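Local structure of aminotransferase (Neisseria meningitidis Z2491, 3JTX) at residues F307-D319 / L322-P334. The protein probably transfers amino groups between amino acids and 2-oxo acids as a pyridoxal-phosphate-dependent class I/II aminotransferase. Numbering follows the deposited sequence.
Sequences FERVIPILQQVFD and LPDASFYIWLKVP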
# COMPACT_ATOMS: atom_id res chain seq x y z
N PHE A 307 -26.34 20.08 -9.62
CA PHE A 307 -27.44 19.18 -9.98
C PHE A 307 -28.77 19.93 -10.07
O PHE A 307 -29.57 19.66 -10.96
CB PHE A 307 -27.58 18.03 -8.98
CG PHE A 307 -26.67 16.87 -9.27
CD1 PHE A 307 -27.09 15.84 -10.10
CD2 PHE A 307 -25.42 16.80 -8.71
CE1 PHE A 307 -26.27 14.77 -10.37
CE2 PHE A 307 -24.58 15.73 -8.97
CZ PHE A 307 -25.02 14.70 -9.80
N GLU A 308 -29.00 20.87 -9.14
CA GLU A 308 -30.20 21.68 -9.12
C GLU A 308 -30.44 22.40 -10.43
O GLU A 308 -31.57 22.56 -10.85
CB GLU A 308 -30.12 22.72 -8.00
CG GLU A 308 -30.65 22.24 -6.70
CD GLU A 308 -30.45 23.25 -5.57
OE1 GLU A 308 -29.87 24.34 -5.82
OE2 GLU A 308 -30.87 22.93 -4.44
N ARG A 309 -29.35 22.83 -11.08
CA ARG A 309 -29.44 23.58 -12.33
C ARG A 309 -29.37 22.67 -13.56
O ARG A 309 -30.10 22.90 -14.53
CB ARG A 309 -28.33 24.63 -12.36
CG ARG A 309 -28.44 25.62 -11.20
CD ARG A 309 -27.40 26.72 -11.25
NE ARG A 309 -27.52 27.54 -12.46
CZ ARG A 309 -26.61 28.41 -12.89
NH1 ARG A 309 -25.48 28.63 -12.21
NH2 ARG A 309 -26.83 29.08 -14.02
N VAL A 310 -28.54 21.63 -13.51
CA VAL A 310 -28.33 20.74 -14.65
C VAL A 310 -29.52 19.80 -14.93
O VAL A 310 -29.90 19.60 -16.08
CB VAL A 310 -27.03 19.90 -14.48
CG1 VAL A 310 -26.95 18.79 -15.51
CG2 VAL A 310 -25.80 20.79 -14.53
N ILE A 311 -30.10 19.20 -13.88
CA ILE A 311 -31.15 18.20 -14.10
C ILE A 311 -32.33 18.80 -14.88
O ILE A 311 -32.75 18.22 -15.89
CB ILE A 311 -31.60 17.51 -12.79
CG1 ILE A 311 -30.50 16.60 -12.25
CG2 ILE A 311 -32.90 16.73 -13.00
CD1 ILE A 311 -30.18 15.39 -13.12
N PRO A 312 -32.87 19.95 -14.44
CA PRO A 312 -33.99 20.52 -15.20
C PRO A 312 -33.63 20.93 -16.64
O PRO A 312 -34.50 20.90 -17.51
CB PRO A 312 -34.44 21.74 -14.38
CG PRO A 312 -33.52 21.86 -13.24
CD PRO A 312 -32.51 20.76 -13.26
N ILE A 313 -32.37 21.29 -16.89
CA ILE A 313 -31.95 21.60 -18.26
C ILE A 313 -32.01 20.32 -19.10
O ILE A 313 -32.64 20.30 -20.16
CB ILE A 313 -30.54 22.25 -18.33
CG1 ILE A 313 -30.55 23.62 -17.66
CG2 ILE A 313 -30.08 22.42 -19.77
CD1 ILE A 313 -29.17 24.22 -17.49
N LEU A 314 -31.40 19.25 -18.61
CA LEU A 314 -31.39 17.99 -19.36
C LEU A 314 -32.79 17.42 -19.56
O LEU A 314 -33.09 16.79 -20.59
CB LEU A 314 -30.49 16.95 -18.66
CG LEU A 314 -28.98 17.23 -18.65
CD1 LEU A 314 -28.26 16.15 -17.81
CD2 LEU A 314 -28.41 17.34 -20.09
N GLN A 315 -33.66 17.63 -18.58
CA GLN A 315 -35.04 17.11 -18.65
C GLN A 315 -35.87 17.70 -19.80
O GLN A 315 -36.94 17.19 -20.09
CB GLN A 315 -35.76 17.29 -17.32
CG GLN A 315 -35.35 16.28 -16.25
CD GLN A 315 -35.94 16.60 -14.89
OE1 GLN A 315 -36.25 17.75 -14.58
NE2 GLN A 315 -36.08 15.57 -14.06
N GLN A 316 -35.37 18.75 -20.45
CA GLN A 316 -36.02 19.29 -21.62
C GLN A 316 -36.06 18.29 -22.77
O GLN A 316 -36.94 18.35 -23.59
CB GLN A 316 -35.32 20.56 -22.10
CG GLN A 316 -35.46 21.75 -21.17
CD GLN A 316 -34.58 22.90 -21.59
OE1 GLN A 316 -35.06 23.87 -22.15
NE2 GLN A 316 -33.29 22.78 -21.37
N VAL A 317 -35.08 17.39 -22.82
CA VAL A 317 -34.92 16.45 -23.94
C VAL A 317 -34.79 15.00 -23.48
O VAL A 317 -35.27 14.09 -24.15
CB VAL A 317 -33.70 16.87 -24.81
CG1 VAL A 317 -33.26 15.75 -25.73
CG2 VAL A 317 -34.05 18.13 -25.62
N PHE A 318 -34.19 14.77 -22.31
CA PHE A 318 -33.86 13.42 -21.85
C PHE A 318 -34.76 12.93 -20.73
O PHE A 318 -35.32 13.72 -19.98
CB PHE A 318 -32.41 13.38 -21.37
CG PHE A 318 -31.43 13.76 -22.43
CD1 PHE A 318 -31.08 12.86 -23.42
CD2 PHE A 318 -30.88 15.03 -22.46
CE1 PHE A 318 -30.19 13.22 -24.42
CE2 PHE A 318 -29.99 15.39 -23.45
CZ PHE A 318 -29.65 14.49 -24.44
N ASP A 319 -34.85 11.61 -20.63
CA ASP A 319 -35.56 10.95 -19.56
C ASP A 319 -34.55 10.75 -18.44
O ASP A 319 -33.76 9.80 -18.46
CB ASP A 319 -36.11 9.60 -20.04
CG ASP A 319 -36.90 8.86 -18.98
OD1 ASP A 319 -37.18 9.43 -17.90
OD2 ASP A 319 -37.25 7.69 -19.24
N LEU A 322 -32.81 13.33 -10.76
CA LEU A 322 -31.75 13.43 -9.76
C LEU A 322 -31.38 12.02 -9.30
O LEU A 322 -32.26 11.23 -9.01
CB LEU A 322 -32.26 14.24 -8.58
CG LEU A 322 -31.30 14.78 -7.54
CD1 LEU A 322 -30.35 15.80 -8.13
CD2 LEU A 322 -32.14 15.42 -6.44
N PRO A 323 -30.08 11.67 -9.27
CA PRO A 323 -29.72 10.35 -8.73
C PRO A 323 -29.92 10.28 -7.22
O PRO A 323 -30.18 11.32 -6.58
CB PRO A 323 -28.25 10.22 -9.09
CG PRO A 323 -27.75 11.63 -9.10
CD PRO A 323 -28.90 12.48 -9.59
N ASP A 324 -29.82 9.08 -6.64
CA ASP A 324 -29.99 8.93 -5.18
C ASP A 324 -28.87 9.68 -4.47
O ASP A 324 -29.08 10.31 -3.42
CB ASP A 324 -29.96 7.45 -4.72
CG ASP A 324 -31.15 6.62 -5.22
OD1 ASP A 324 -32.16 7.17 -5.67
OD2 ASP A 324 -31.07 5.37 -5.13
N ALA A 325 -27.67 9.58 -5.02
CA ALA A 325 -26.47 10.21 -4.47
C ALA A 325 -25.32 10.13 -5.50
O ALA A 325 -25.54 9.71 -6.63
CB ALA A 325 -26.07 9.54 -3.13
N SER A 326 -24.11 10.51 -5.09
CA SER A 326 -22.92 10.60 -5.95
C SER A 326 -22.96 11.85 -6.82
O SER A 326 -23.96 12.57 -6.82
CB SER A 326 -22.71 9.36 -6.83
OG SER A 326 -23.32 9.51 -8.11
N PHE A 327 -21.84 12.11 -7.51
CA PHE A 327 -21.74 13.22 -8.45
C PHE A 327 -21.88 12.81 -9.92
O PHE A 327 -21.49 13.57 -10.83
CB PHE A 327 -20.49 14.11 -8.18
CG PHE A 327 -19.15 13.39 -8.15
CD1 PHE A 327 -18.69 12.63 -9.22
CD2 PHE A 327 -18.30 13.56 -7.05
CE1 PHE A 327 -17.44 12.03 -9.18
CE2 PHE A 327 -17.05 12.95 -7.01
CZ PHE A 327 -16.62 12.19 -8.08
N TYR A 328 -22.48 11.65 -10.17
CA TYR A 328 -22.72 11.18 -11.54
C TYR A 328 -24.16 11.33 -11.96
O TYR A 328 -25.08 11.21 -11.14
CB TYR A 328 -22.33 9.71 -11.69
CG TYR A 328 -20.90 9.45 -11.33
CD1 TYR A 328 -19.86 9.91 -12.15
CD2 TYR A 328 -20.57 8.76 -10.18
CE1 TYR A 328 -18.53 9.68 -11.81
CE2 TYR A 328 -19.25 8.52 -9.83
CZ TYR A 328 -18.23 8.97 -10.64
OH TYR A 328 -16.92 8.74 -10.25
N ILE A 329 -24.35 11.64 -13.25
CA ILE A 329 -25.61 11.46 -13.93
C ILE A 329 -25.40 10.27 -14.90
O ILE A 329 -24.50 10.30 -15.74
CB ILE A 329 -26.03 12.70 -14.72
CG1 ILE A 329 -26.25 13.90 -13.78
CG2 ILE A 329 -27.29 12.43 -15.51
CD1 ILE A 329 -26.62 15.17 -14.51
N TRP A 330 -26.21 9.23 -14.74
CA TRP A 330 -26.19 8.06 -15.63
C TRP A 330 -27.28 8.31 -16.66
O TRP A 330 -28.44 7.94 -16.48
CB TRP A 330 -26.42 6.80 -14.76
CG TRP A 330 -26.33 5.41 -15.37
CD1 TRP A 330 -27.28 4.41 -15.24
CD2 TRP A 330 -25.24 4.83 -16.08
NE1 TRP A 330 -26.84 3.26 -15.84
CE2 TRP A 330 -25.60 3.50 -16.38
CE3 TRP A 330 -23.99 5.31 -16.52
CZ2 TRP A 330 -24.76 2.64 -17.11
CZ3 TRP A 330 -23.16 4.46 -17.25
CH2 TRP A 330 -23.54 3.14 -17.52
N LEU A 331 -26.89 8.95 -17.76
CA LEU A 331 -27.84 9.50 -18.71
C LEU A 331 -28.27 8.48 -19.78
O LEU A 331 -27.44 7.96 -20.53
CB LEU A 331 -27.26 10.75 -19.38
CG LEU A 331 -28.22 11.47 -20.33
CD1 LEU A 331 -29.38 12.10 -19.53
CD2 LEU A 331 -27.50 12.53 -21.17
N LYS A 332 -29.57 8.21 -19.83
CA LYS A 332 -30.14 7.34 -20.86
C LYS A 332 -30.07 8.03 -22.22
O LYS A 332 -30.59 9.13 -22.40
CB LYS A 332 -31.59 6.97 -20.51
CG LYS A 332 -32.21 5.90 -21.41
CD LYS A 332 -33.67 5.59 -21.01
CE LYS A 332 -34.49 5.01 -22.16
NZ LYS A 332 -35.90 4.67 -21.78
N VAL A 333 -29.40 7.37 -23.16
CA VAL A 333 -29.23 7.86 -24.52
C VAL A 333 -30.50 7.55 -25.33
O VAL A 333 -30.87 6.37 -25.47
CB VAL A 333 -28.00 7.20 -25.19
CG1 VAL A 333 -27.91 7.61 -26.67
CG2 VAL A 333 -26.73 7.57 -24.41
N PRO A 334 -31.16 8.58 -25.87
CA PRO A 334 -32.43 8.39 -26.60
C PRO A 334 -32.45 7.23 -27.62
O PRO A 334 -33.37 6.40 -27.56
CB PRO A 334 -32.64 9.74 -27.26
CG PRO A 334 -32.06 10.72 -26.26
CD PRO A 334 -30.84 10.01 -25.71
O HOH W 1 -33.20 9.89 -22.43
O HOH W 2 -31.32 9.09 -17.73
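The end of the long helix 294-314 packs on strand 328-332, the first strand of a small antiparallel sheet, and Phe307 and Ile329 meet where helix and strand face each other, a worked example of an alpha/beta layer sealed by apolar side chains. The two short axes run almost parallel, 10° apart and 11.3 Å at closest approach. Phe307 is wrapped by the second segment: its CE1 lies 3.5 Å from CG1 of Ile329, CD of Pro323 and CD1 of Leu322 come in obliquely, and the backbone of Phe327 and Tyr328 borders the ring edge. With CG1 anti to the carbonyl carbon (chi1 -63°) and CD1 extended beyond it, Ile329 brings that one methyl against three helix residues. Its CD1 is 3.8 Å from CD1 of Leu314, which it meets tip to tip, while Val310 CG1 and Ile311 CD1 approach the same methyl from the helix.

Beyond the helix, Phe318 repeats the pattern without regular secondary structure on its side. Leu331 CD2 sits 4.1 Å from the centroid of the Phe318 ring in a CH-pi contact, only 4° off the normal; Val317 CG1 covers the opposite face, and Pro334 CD touches the ring edge 3.5 Å from CE1. At the polar margin, water does the joining. One molecule accepts from Asp319 N and donates to Lys332 O; a second accepts from Lys332 N and donates to Asp319 O at 2.6 Å. Asp319 OD2 and Lys332 NZ, 4.2 Å apart, attract each other at most loosely. On its other edge, strand 328-332 pairs with strand 372-376, and helix 381-394 also packs against helix 294-314. This helix-on-sheet packing is characteristic of the small C-terminal domain of fold-type I PLP-dependent aminotransferases.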